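Local coordinates for uncharacterized protein YhfS (Escherichia coli, PDB 4J8L) that is of unknown function but carries pyridoxal 5'-phosphate covalently attached to a lysine, and may have an activity such as cysteine synthase, at residues 21-25 against 236-240; 24-29 against 55-61; 81-86 against 212-216; 173-177 against 307-311; 69-73 against 224-228. One frame throughout, in Å; residues are numbered along the deposited sequence. Where two conformers were deposited one is given.

Contact 1: 21-25 against 236-240; sequences LVDSI and LRGLV
Leu21 and Val240 meet where two nearly antiparallel helices, 11-28 and 229-261, lie side by side; the axes of these short segments approach to 11.0 Å, their directions 150° apart. Leucine, isoleucine and valine side chains span the gap.

Take Leu21 outward from its CB, which points toward the other helix. CG stands anti to the backbone N (chi1 173°), and this carries the fork of the side chain across the gap. Leu21 CG is 4.2 Å from Val240 CG2. Beyond it the branches part. CD2 does most of the work, settling between two residues of the facing helix: it lies 3.7 Å from Val240 CG2 and equally close to Leu239 CB. The other branch is looser, with Leu21 CD1 4.4 Å from Leu236 CD2.

One turn later Ile25 and Leu236 reach toward each other tip to tip, Ile25 CD1 standing 3.9 Å from Leu236 CD1. Val240 CG2 thus has Leu21 on one flank and Ile25 CD1 on another, while Val22 CG2 meets Val240 CG1 at 4.0 Å, the two valines crossing at about a right angle.

Helix 50-62 closes the bundle, with Val58 against Leu21, Val55 against Leu236 and Leu59 against Leu239; Phe34 of helix 31-34 packs on Ile25 and Leu236, and Met176 from a loop touches Leu21 and Leu239.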
# COMPACT_ATOMS: atom_id res chain seq x y z
N LEU A 21 2.81 -16.41 8.34
CA LEU A 21 3.07 -15.34 9.29
C LEU A 21 2.90 -15.87 10.72
O LEU A 21 3.71 -15.59 11.59
CB LEU A 21 2.17 -14.12 9.03
CG LEU A 21 2.24 -13.00 10.08
CD1 LEU A 21 3.65 -12.44 10.23
CD2 LEU A 21 1.24 -11.88 9.76
N VAL A 22 1.84 -16.64 10.95
CA VAL A 22 1.64 -17.21 12.28
C VAL A 22 2.77 -18.17 12.64
O VAL A 22 3.20 -18.23 13.80
CB VAL A 22 0.25 -17.87 12.42
CG1 VAL A 22 0.09 -18.49 13.81
CG2 VAL A 22 -0.81 -16.80 12.21
N ASP A 23 3.28 -18.90 11.65
CA ASP A 23 4.39 -19.82 11.90
C ASP A 23 5.61 -19.05 12.38
O ASP A 23 6.33 -19.49 13.30
CB ASP A 23 4.75 -20.61 10.64
CG ASP A 23 5.74 -21.72 10.91
OD1 ASP A 23 6.94 -21.56 10.58
OD2 ASP A 23 5.33 -22.77 11.47
N SER A 24 5.85 -17.89 11.77
CA SER A 24 6.95 -17.05 12.19
C SER A 24 6.74 -16.52 13.61
O SER A 24 7.69 -16.44 14.39
CB SER A 24 7.14 -15.88 11.23
OG SER A 24 8.30 -15.15 11.60
N ILE A 25 5.51 -16.15 13.94
CA ILE A 25 5.20 -15.73 15.30
C ILE A 25 5.57 -16.84 16.30
O ILE A 25 6.25 -16.59 17.30
CB ILE A 25 3.73 -15.33 15.45
CG1 ILE A 25 3.45 -14.07 14.63
CG2 ILE A 25 3.39 -15.09 16.91
CD1 ILE A 25 1.96 -13.68 14.65
N LEU A 236 1.03 -7.03 14.30
CA LEU A 236 0.90 -8.45 13.96
C LEU A 236 -0.55 -8.89 13.86
O LEU A 236 -0.91 -9.64 12.95
CB LEU A 236 1.61 -9.33 15.00
CG LEU A 236 3.12 -9.34 15.02
CD1 LEU A 236 3.56 -10.39 16.04
CD2 LEU A 236 3.65 -9.65 13.64
N ARG A 237 -1.37 -8.47 14.82
CA ARG A 237 -2.79 -8.84 14.82
C ARG A 237 -3.45 -8.42 13.51
O ARG A 237 -4.18 -9.19 12.89
CB ARG A 237 -3.52 -8.20 16.00
CG ARG A 237 -5.03 -8.46 16.03
CD ARG A 237 -5.67 -7.82 17.25
NE ARG A 237 -4.71 -7.72 18.35
CZ ARG A 237 -4.77 -6.82 19.32
NH1 ARG A 237 -5.77 -5.94 19.35
NH2 ARG A 237 -3.84 -6.79 20.26
N GLY A 238 -3.19 -7.18 13.10
CA GLY A 238 -3.81 -6.68 11.88
C GLY A 238 -3.32 -7.44 10.67
O GLY A 238 -4.10 -7.82 9.79
N LEU A 239 -2.02 -7.68 10.63
CA LEU A 239 -1.40 -8.36 9.51
C LEU A 239 -1.87 -9.79 9.35
O LEU A 239 -1.98 -10.28 8.23
CB LEU A 239 0.12 -8.32 9.68
CG LEU A 239 1.02 -8.19 8.46
CD1 LEU A 239 0.62 -7.05 7.54
CD2 LEU A 239 2.41 -7.96 8.98
N VAL A 240 -2.13 -10.48 10.46
CA VAL A 240 -2.65 -11.85 10.41
C VAL A 240 -4.04 -11.89 9.76
O VAL A 240 -4.37 -12.83 9.03
CB VAL A 240 -2.70 -12.51 11.81
CG1 VAL A 240 -3.46 -13.82 11.79
CG2 VAL A 240 -1.26 -12.74 12.33

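Contact 2: 24-29 against 55-61; sequences SICRHF and VEQVLAD
Asp61 OD1 takes three hydrogen bonds from the facing helix, one from Ser24 and two from Arg27, tying together a helix pair packed roughly antiparallel, 11-28 against 50-62, with local axes 9.2 Å apart at 138°. Arg27 approaches end-on and spends two nitrogens on this one oxygen: NH1 is 2.8 Å and NH2 2.9 Å from Asp61 OD1, both on its syn side. The guanidinium and carboxylate planes stand 87° apart, and the N-H bonds are bent, as sharing a single acceptor demands. Ser24 OG donates to Asp61 OD1 from the anti side, 2.9 Å away. Arg27 is also paired with Asp23 of its own helix, so its charge has two carboxylates to answer it. An alanine in place of Asp61 would take away this shared acceptor, and is likely to leave Ser24 OG with only its weak bond to Val58 O and the Arg27 guanidinium with Asp23 as its remaining carboxylate.

His28 is fixed differently. Its ND1 donates to Ser24 O, which lies in the ring plane 2.7 Å from ND1, and this nearly straight bond sets the rotation of the imidazole. One ring face then turns to the backbone of Gln57 and Val58, and the ring edge to Asp61 OD1.

Farther out the contact is apolar. Val58 forks between neighbours, its CG1 meeting Ile25 CG1 and its CG2 lying 3.6 Å from His28 CB. Phe29 brings up its rim: CZ rests 4.0 Å from Val55 CG2.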
# COMPACT_ATOMS: atom_id res chain seq x y z
N SER A 24 5.85 -17.89 11.77
CA SER A 24 6.95 -17.05 12.19
C SER A 24 6.74 -16.52 13.61
O SER A 24 7.69 -16.44 14.39
CB SER A 24 7.14 -15.88 11.23
OG SER A 24 8.30 -15.15 11.60
N ILE A 25 5.51 -16.15 13.94
CA ILE A 25 5.20 -15.73 15.30
C ILE A 25 5.57 -16.84 16.30
O ILE A 25 6.25 -16.59 17.30
CB ILE A 25 3.73 -15.33 15.45
CG1 ILE A 25 3.45 -14.07 14.63
CG2 ILE A 25 3.39 -15.09 16.91
CD1 ILE A 25 1.96 -13.68 14.65
N CYS A 26 5.18 -18.07 15.99
CA CYS A 26 5.46 -19.18 16.90
C CYS A 26 6.96 -19.38 17.11
O CYS A 26 7.40 -19.74 18.20
CB CYS A 26 4.85 -20.48 16.37
SG CYS A 26 3.04 -20.52 16.35
N ARG A 27 7.73 -19.14 16.05
CA ARG A 27 9.16 -19.41 16.10
C ARG A 27 9.95 -18.31 16.81
O ARG A 27 11.12 -18.49 17.12
CB ARG A 27 9.69 -19.65 14.69
CG ARG A 27 9.41 -21.06 14.19
CD ARG A 27 10.04 -21.33 12.83
NE ARG A 27 9.32 -20.67 11.75
CZ ARG A 27 9.74 -19.56 11.15
NH1 ARG A 27 10.89 -19.01 11.51
NH2 ARG A 27 9.02 -19.02 10.18
N HIS A 28 9.29 -17.19 17.06
CA HIS A 28 9.93 -16.04 17.69
C HIS A 28 9.38 -15.71 19.07
O HIS A 28 10.01 -14.96 19.82
CB HIS A 28 9.84 -14.80 16.79
CG HIS A 28 10.69 -14.89 15.57
ND1 HIS A 28 10.26 -15.49 14.40
CD2 HIS A 28 11.96 -14.49 15.33
CE1 HIS A 28 11.23 -15.45 13.50
NE2 HIS A 28 12.27 -14.84 14.04
N PHE A 29 8.20 -16.25 19.40
CA PHE A 29 7.56 -16.03 20.70
C PHE A 29 7.19 -17.36 21.33
O PHE A 29 6.29 -18.03 20.84
CB PHE A 29 6.23 -15.28 20.54
CG PHE A 29 6.35 -13.80 20.25
CD1 PHE A 29 6.34 -12.88 21.29
CD2 PHE A 29 6.43 -13.35 18.95
CE1 PHE A 29 6.43 -11.52 21.02
CE2 PHE A 29 6.52 -11.99 18.67
CZ PHE A 29 6.51 -11.07 19.71
N VAL A 55 8.80 -8.54 17.18
CA VAL A 55 7.84 -8.34 16.10
C VAL A 55 8.57 -7.97 14.81
O VAL A 55 8.25 -8.47 13.74
CB VAL A 55 6.78 -7.26 16.46
CG1 VAL A 55 5.98 -6.85 15.21
CG2 VAL A 55 5.85 -7.76 17.55
N GLU A 56 9.59 -7.13 14.94
CA GLU A 56 10.40 -6.76 13.78
C GLU A 56 11.08 -7.99 13.17
O GLU A 56 11.12 -8.13 11.95
CB GLU A 56 11.40 -5.66 14.14
CG GLU A 56 10.69 -4.33 14.36
CD GLU A 56 11.54 -3.30 15.09
OE1 GLU A 56 12.57 -3.67 15.69
OE2 GLU A 56 11.16 -2.10 15.04
N GLN A 57 11.56 -8.89 14.03
CA GLN A 57 12.15 -10.14 13.56
C GLN A 57 11.11 -10.98 12.81
O GLN A 57 11.42 -11.59 11.79
CB GLN A 57 12.76 -10.94 14.72
CG GLN A 57 14.03 -10.30 15.28
CD GLN A 57 14.49 -10.94 16.56
OE1 GLN A 57 13.89 -11.90 17.04
NE2 GLN A 57 15.58 -10.42 17.13
N VAL A 58 9.89 -11.02 13.34
CA VAL A 58 8.83 -11.78 12.68
C VAL A 58 8.51 -11.18 11.32
O VAL A 58 8.37 -11.90 10.33
CB VAL A 58 7.55 -11.81 13.54
CG1 VAL A 58 6.39 -12.37 12.74
CG2 VAL A 58 7.77 -12.65 14.78
N LEU A 59 8.39 -9.86 11.27
CA LEU A 59 8.11 -9.19 10.00
C LEU A 59 9.20 -9.49 8.97
O LEU A 59 8.91 -9.80 7.81
CB LEU A 59 7.99 -7.68 10.19
CG LEU A 59 6.80 -7.21 11.01
CD1 LEU A 59 6.73 -5.69 11.01
CD2 LEU A 59 5.53 -7.80 10.44
N ALA A 60 10.47 -9.40 9.38
CA ALA A 60 11.57 -9.68 8.46
C ALA A 60 11.47 -11.10 7.93
O ALA A 60 11.59 -11.34 6.72
CB ALA A 60 12.91 -9.46 9.15
N ASP A 61 11.25 -12.04 8.84
CA ASP A 61 11.16 -13.44 8.48
C ASP A 61 9.98 -13.68 7.52
O ASP A 61 10.14 -14.33 6.49
CB ASP A 61 11.02 -14.28 9.75
CG ASP A 61 11.05 -15.76 9.48
OD1 ASP A 61 10.41 -16.51 10.25
OD2 ASP A 61 11.71 -16.17 8.51

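Contact 3: 81-86 against 212-216; sequences AGLAAL and VINRI
Arg215 reaches across to Ala85 and makes both hydrogen bonds between 81-86 and 212-216, which lie on helices 74-86 and 210-219. It grips side-on, with NE and NH2 each 2.8 Å from Ala85 O, and the oxygen lies in the guanidinium plane. NE comes in the carbonyl plane on a lone pair, whereas NH2 is tilted 25° from that plane. With one oxygen serving both, each N-H points somewhat to the side of its acceptor. The bend in the arginine chain at chi3 (-70°) folds the guanidinium back along its own helix, so that one face lies over Val212 CA and the edge is turned to the carbonyl.

The apolar contacts centre on the methyl of Ala85, where the two backbones come closest. Ala85 CB touches both Val212 CG1, at 3.7 Å, and Ile216 CG1, at 3.8 Å. Leu86 starts out away from the partner helix, yet its branch CD2 swings back to Val212 CG2, 3.8 Å off. A turn before Ala85, Ala81 meets Ile216, whose CG1 is 3.7 Å from Ala81 O and whose CG2 and CD1 brush Ala81 CB. Ala81 and Ala85, whose CB atoms point toward the other helix, probably allow the axes to approach to 8.9 Å while crossing steeply, at 107°.

Chemically, then, small residues give close packing and a single arginine adds polarity at the exposed side of the contact. A positive group on a carbonyl in the last turns of helix 74-86 would also probably favour the negative end of that helix's dipole.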
# COMPACT_ATOMS: atom_id res chain seq x y z
N ALA A 81 12.25 7.37 6.23
CA ALA A 81 13.35 6.67 6.88
C ALA A 81 14.14 5.84 5.87
O ALA A 81 15.37 5.83 5.90
CB ALA A 81 12.83 5.79 8.01
N GLY A 82 13.44 5.16 4.97
CA GLY A 82 14.11 4.36 3.96
C GLY A 82 14.93 5.20 2.99
O GLY A 82 16.10 4.88 2.71
N LEU A 83 14.35 6.28 2.48
CA LEU A 83 15.11 7.16 1.59
C LEU A 83 16.33 7.76 2.29
O LEU A 83 17.41 7.82 1.71
CB LEU A 83 14.22 8.27 1.04
CG LEU A 83 13.19 7.82 -0.00
CD1 LEU A 83 12.33 9.01 -0.44
CD2 LEU A 83 13.86 7.18 -1.21
N ALA A 84 16.17 8.19 3.54
CA ALA A 84 17.28 8.79 4.28
C ALA A 84 18.43 7.81 4.51
O ALA A 84 19.58 8.23 4.67
CB ALA A 84 16.80 9.36 5.60
N ALA A 85 18.12 6.52 4.51
CA ALA A 85 19.13 5.49 4.69
C ALA A 85 19.79 5.08 3.36
O ALA A 85 20.82 4.40 3.38
CB ALA A 85 18.52 4.28 5.38
N LEU A 86 19.21 5.49 2.23
CA LEU A 86 19.75 5.12 0.92
C LEU A 86 20.52 6.24 0.25
O LEU A 86 21.44 5.99 -0.55
CB LEU A 86 18.64 4.64 -0.02
CG LEU A 86 17.99 3.30 0.32
CD1 LEU A 86 16.94 2.94 -0.72
CD2 LEU A 86 19.03 2.19 0.44
N VAL A 212 20.67 -1.39 5.59
CA VAL A 212 19.72 -0.28 5.54
C VAL A 212 18.93 -0.13 6.85
O VAL A 212 18.84 0.96 7.41
CB VAL A 212 18.72 -0.43 4.38
CG1 VAL A 212 17.75 0.75 4.38
CG2 VAL A 212 19.47 -0.53 3.07
N ILE A 213 18.37 -1.24 7.34
CA ILE A 213 17.59 -1.22 8.57
C ILE A 213 18.44 -0.74 9.75
O ILE A 213 17.96 0.03 10.59
CB ILE A 213 17.01 -2.61 8.89
CG1 ILE A 213 16.08 -3.05 7.75
CG2 ILE A 213 16.24 -2.60 10.23
CD1 ILE A 213 14.95 -2.07 7.46
N ASN A 214 19.70 -1.18 9.81
CA ASN A 214 20.59 -0.75 10.88
C ASN A 214 20.83 0.76 10.84
O ASN A 214 20.90 1.41 11.88
CB ASN A 214 21.93 -1.49 10.83
CG ASN A 214 21.82 -2.93 11.29
OD1 ASN A 214 20.90 -3.30 12.02
ND2 ASN A 214 22.78 -3.75 10.88
N ARG A 215 20.93 1.31 9.63
CA ARG A 215 21.11 2.76 9.51
C ARG A 215 19.87 3.49 10.01
O ARG A 215 19.97 4.56 10.61
CB ARG A 215 21.44 3.17 8.07
CG ARG A 215 22.86 2.78 7.65
CD ARG A 215 23.36 3.59 6.46
NE ARG A 215 22.66 3.25 5.22
CZ ARG A 215 23.01 2.25 4.42
NH1 ARG A 215 24.04 1.48 4.74
NH2 ARG A 215 22.32 2.00 3.32
N ILE A 216 18.70 2.91 9.76
CA ILE A 216 17.47 3.50 10.24
C ILE A 216 17.42 3.44 11.77
O ILE A 216 17.17 4.44 12.44
CB ILE A 216 16.25 2.79 9.64
CG1 ILE A 216 16.17 3.05 8.14
CG2 ILE A 216 14.96 3.24 10.34
CD1 ILE A 216 15.04 2.33 7.44

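Contact 4: 173-177 against 307-311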
# COMPACT_ATOMS: atom_id res chain seq x y z
N TYR A 173 -0.90 -0.54 0.11
CA TYR A 173 -2.11 -1.09 -0.53
C TYR A 173 -1.82 -2.35 -1.34
O TYR A 173 -2.71 -2.90 -1.98
CB TYR A 173 -2.81 -0.06 -1.41
CG TYR A 173 -3.50 1.09 -0.71
CD1 TYR A 173 -4.26 0.90 0.44
CD2 TYR A 173 -3.44 2.37 -1.24
CE1 TYR A 173 -4.91 1.96 1.05
CE2 TYR A 173 -4.08 3.43 -0.65
CZ TYR A 173 -4.82 3.23 0.50
OH TYR A 173 -5.47 4.30 1.08
N ALA A 174 -0.58 -2.80 -1.34
CA ALA A 174 -0.24 -4.06 -1.99
C ALA A 174 0.11 -5.17 -0.99
O ALA A 174 0.02 -6.36 -1.32
CB ALA A 174 0.92 -3.86 -2.98
N VAL A 175 0.53 -4.79 0.21
CA VAL A 175 1.03 -5.77 1.17
C VAL A 175 -0.06 -6.74 1.58
O VAL A 175 -1.19 -6.32 1.86
CB VAL A 175 1.62 -5.09 2.42
CG1 VAL A 175 2.11 -6.13 3.44
CG2 VAL A 175 2.77 -4.17 2.02
N MSE A 176 0.27 -8.04 1.58
CA MSE A 176 -0.69 -9.11 1.89
C MSE A 176 -1.81 -9.26 0.87
O MSE A 176 -2.76 -10.02 1.10
CB MSE A 176 -1.30 -8.95 3.29
CG MSE A 176 -0.33 -9.18 4.42
SE MSE A 176 0.59 -10.92 4.23
CE MSE A 176 0.91 -11.31 6.12
N LYS A 177 -1.70 -8.57 -0.26
CA LYS A 177 -2.71 -8.65 -1.30
C LYS A 177 -2.15 -9.23 -2.60
O LYS A 177 -2.92 -9.60 -3.50
CB LYS A 177 -3.30 -7.26 -1.56
CG LYS A 177 -4.10 -6.70 -0.40
CD LYS A 177 -5.12 -5.72 -0.95
CE LYS A 177 -4.93 -4.35 -0.37
NZ LYS A 177 -5.66 -3.35 -1.19
N VAL A 307 -10.16 6.82 5.76
CA VAL A 307 -9.40 7.06 6.97
C VAL A 307 -7.96 6.61 6.74
O VAL A 307 -7.03 7.42 6.77
CB VAL A 307 -10.01 6.30 8.17
CG1 VAL A 307 -9.27 6.63 9.46
CG2 VAL A 307 -11.52 6.64 8.29
N GLY A 308 -7.79 5.31 6.50
CA GLY A 308 -6.47 4.73 6.28
C GLY A 308 -5.86 5.02 4.91
O GLY A 308 -4.77 5.59 4.84
N ALA A 309 -6.49 4.58 3.83
CA ALA A 309 -7.72 3.79 3.83
C ALA A 309 -7.45 2.33 4.20
O ALA A 309 -6.34 1.99 4.58
CB ALA A 309 -8.38 3.86 2.47
N GLU A 310 -8.49 1.50 4.09
CA GLU A 310 -8.38 0.07 4.41
C GLU A 310 -7.95 -0.19 5.86
O GLU A 310 -7.34 -1.22 6.16
CB GLU A 310 -7.50 -0.64 3.37
CG GLU A 310 -8.05 -0.38 1.96
CD GLU A 310 -7.41 -1.18 0.83
OE1 GLU A 310 -6.48 -1.97 1.08
OE2 GLU A 310 -7.85 -0.99 -0.33
N SER A 311 -8.31 0.73 6.75
CA SER A 311 -7.98 0.59 8.16
C SER A 311 -9.01 -0.30 8.84
O SER A 311 -10.05 -0.64 8.27
CB SER A 311 -7.98 1.96 8.85
OG SER A 311 -9.30 2.40 9.10
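Gly308 comes first to Tyr173, its carbonyl C lying 3.9 Å from the phenol OH. The Gly308-Ala309 peptide is cis, and its N-H is directed at the phenol oxygen: Ala309 N donates to Tyr173 OH over 2.9 Å, with an N-H...O angle of 151°. Ala309 CB lies beside this bond, 3.3 Å from Tyr173 OH, while the carbonyl O of Ala309 lies at the ring edge. The phenol oxygen also makes a weak hydrogen bond to a bound di(hydroxyethyl)ether, so it sits between protein and a small molecule probably taken up from the crystallisation liquor.

Glu310 follows. Its chain is extended beyond CG and runs obliquely beside the Tyr173 ring, the carboxylate plane turned 53° from it, and OE1 approaches to 3.7 Å from Tyr173 CD1. Lys177 arrives from the opposite direction and forms a salt bridge, NZ to Glu310 OE1 at 2.8 Å, using the syn lone pair. A weak bond from Lys177 NZ to Tyr173 O, 3.1 Å long, ties the ammonium back to its own loop. The second carboxylate oxygen, OE2, is taken by Ser278 and Asn341.

Two irregular loops thus meet near the centre of the molecule, one following strand 167-170 of the large sheet, the other leading into strand 318-320 of the small antiparallel sheet. The arrangement is consistent with a junction between the two domains, as in fold type I pyridoxal-phosphate enzymes.

Contact 5: 69-73 against 224-228; sequences ALVQG and GSQIQ
Leu70 and Gln72 face Ile227 and Ser225 with each CA pair 6.4 Å apart, the touching parts of the two segments running 144° apart. Water bridges them: Gln72 N donates to a water that in turn donates to Ser225 O.

Ile227 fills the space between. Its CG1 lies 3.7 Å from Leu70 CB, the two side chains crossing at about a right angle, and its CD1 slides alongside the Gln72 amide to 3.5 Å from Gln72 CD. A bend at chi2 (-76°) brings that amide round to the loop, where Gln72 NE2 donates to Gly224 O over 2.9 Å, nearly along the C=O axis and 20° out of the amide plane. A leucine in place of Gln72 would probably leave Gly224 O without this donor and the loop less firmly tied to the strand.

Strand 67-72 is an outermost strand of the seven-stranded sheet, hydrogen-bonded to strand 203-208, whose Val203 also touches Ile227. Leu70 packs on Val55 and Leu59 of helix 50-62, and the loop runs on through Gln228, the N-cap residue, into helix 229-261.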
# COMPACT_ATOMS: atom_id res chain seq x y z
N ALA A 69 12.24 -2.66 10.65
CA ALA A 69 12.08 -1.67 11.70
C ALA A 69 10.70 -1.07 11.62
O ALA A 69 10.25 -0.67 10.54
CB ALA A 69 13.13 -0.57 11.57
N LEU A 70 10.01 -0.99 12.75
CA LEU A 70 8.77 -0.23 12.83
C LEU A 70 9.13 1.22 13.15
O LEU A 70 10.05 1.48 13.94
CB LEU A 70 7.85 -0.83 13.91
CG LEU A 70 7.35 -2.25 13.61
CD1 LEU A 70 6.50 -2.80 14.77
CD2 LEU A 70 6.55 -2.25 12.32
N VAL A 71 8.44 2.16 12.51
CA VAL A 71 8.74 3.58 12.68
C VAL A 71 7.46 4.40 12.84
O VAL A 71 6.36 3.97 12.45
CB VAL A 71 9.52 4.15 11.46
CG1 VAL A 71 10.84 3.40 11.25
CG2 VAL A 71 8.65 4.09 10.21
N GLN A 72 7.60 5.59 13.42
CA GLN A 72 6.50 6.54 13.50
C GLN A 72 6.22 7.15 12.13
O GLN A 72 7.08 7.13 11.23
CB GLN A 72 6.83 7.66 14.49
CG GLN A 72 7.13 7.19 15.91
CD GLN A 72 5.87 6.79 16.68
OE1 GLN A 72 4.78 6.61 16.11
NE2 GLN A 72 6.02 6.65 18.00
N GLY A 73 5.03 7.72 11.98
CA GLY A 73 4.68 8.38 10.73
C GLY A 73 4.06 7.48 9.67
O GLY A 73 3.86 7.92 8.53
N GLY A 224 10.24 8.91 21.99
CA GLY A 224 9.11 9.05 21.09
C GLY A 224 9.29 8.35 19.76
O GLY A 224 8.30 8.04 19.08
N SER A 225 10.54 8.11 19.38
CA SER A 225 10.87 7.47 18.10
C SER A 225 10.39 6.02 18.06
O SER A 225 10.14 5.48 16.99
CB SER A 225 12.38 7.50 17.85
OG SER A 225 12.86 8.81 17.58
N GLN A 226 10.28 5.41 19.23
CA GLN A 226 10.03 3.97 19.34
C GLN A 226 8.56 3.61 19.16
O GLN A 226 7.66 4.39 19.47
CB GLN A 226 10.48 3.41 20.69
CG GLN A 226 11.90 3.81 21.09
CD GLN A 226 12.92 3.62 19.98
OE1 GLN A 226 12.88 2.63 19.24
NE2 GLN A 226 13.85 4.57 19.86
N ILE A 227 8.34 2.40 18.68
CA ILE A 227 7.01 1.82 18.64
C ILE A 227 6.87 0.93 19.88
O ILE A 227 7.71 0.05 20.12
CB ILE A 227 6.81 1.04 17.33
CG1 ILE A 227 6.95 1.97 16.12
CG2 ILE A 227 5.45 0.34 17.30
CD1 ILE A 227 6.13 3.28 16.23
N GLN A 228 5.84 1.16 20.69
CA GLN A 228 5.74 0.41 21.95
C GLN A 228 5.29 -1.04 21.71
O GLN A 228 4.72 -1.34 20.66
CB GLN A 228 4.80 1.12 22.93
CG GLN A 228 5.24 2.54 23.27
CD GLN A 228 6.65 2.60 23.88
OE1 GLN A 228 7.10 1.66 24.52
NE2 GLN A 228 7.33 3.72 23.69
O HOH W 1 10.16 6.41 14.46
O HOH W 2 5.02 4.84 19.92

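Contacts 1 and 2 share Ser24 and Ile25 of helix 11-28, and their centres are 8 Å apart; Leu239 CD2 of contact 1 meets Leu59 CD2 of contact 2 at 3.5 Å. Contact 2 leads on to contact 5, where Glu56 OE2 probably hydrogen-bonds Leu70 N at 2.8 Å. Contact 5 in turn touches contact 3, 14 Å away between centres, by Ile213 CG2 and Ala69 CB. Contact 4 stands apart from that row but reaches contact 1 through Met176 CE, 3.7 Å from Leu21 CD2. The cofactor is bound to Lys196, and its neighbour Leu197 packs on Leu239, so contact 1 borders the residue next to the cofactor lysine.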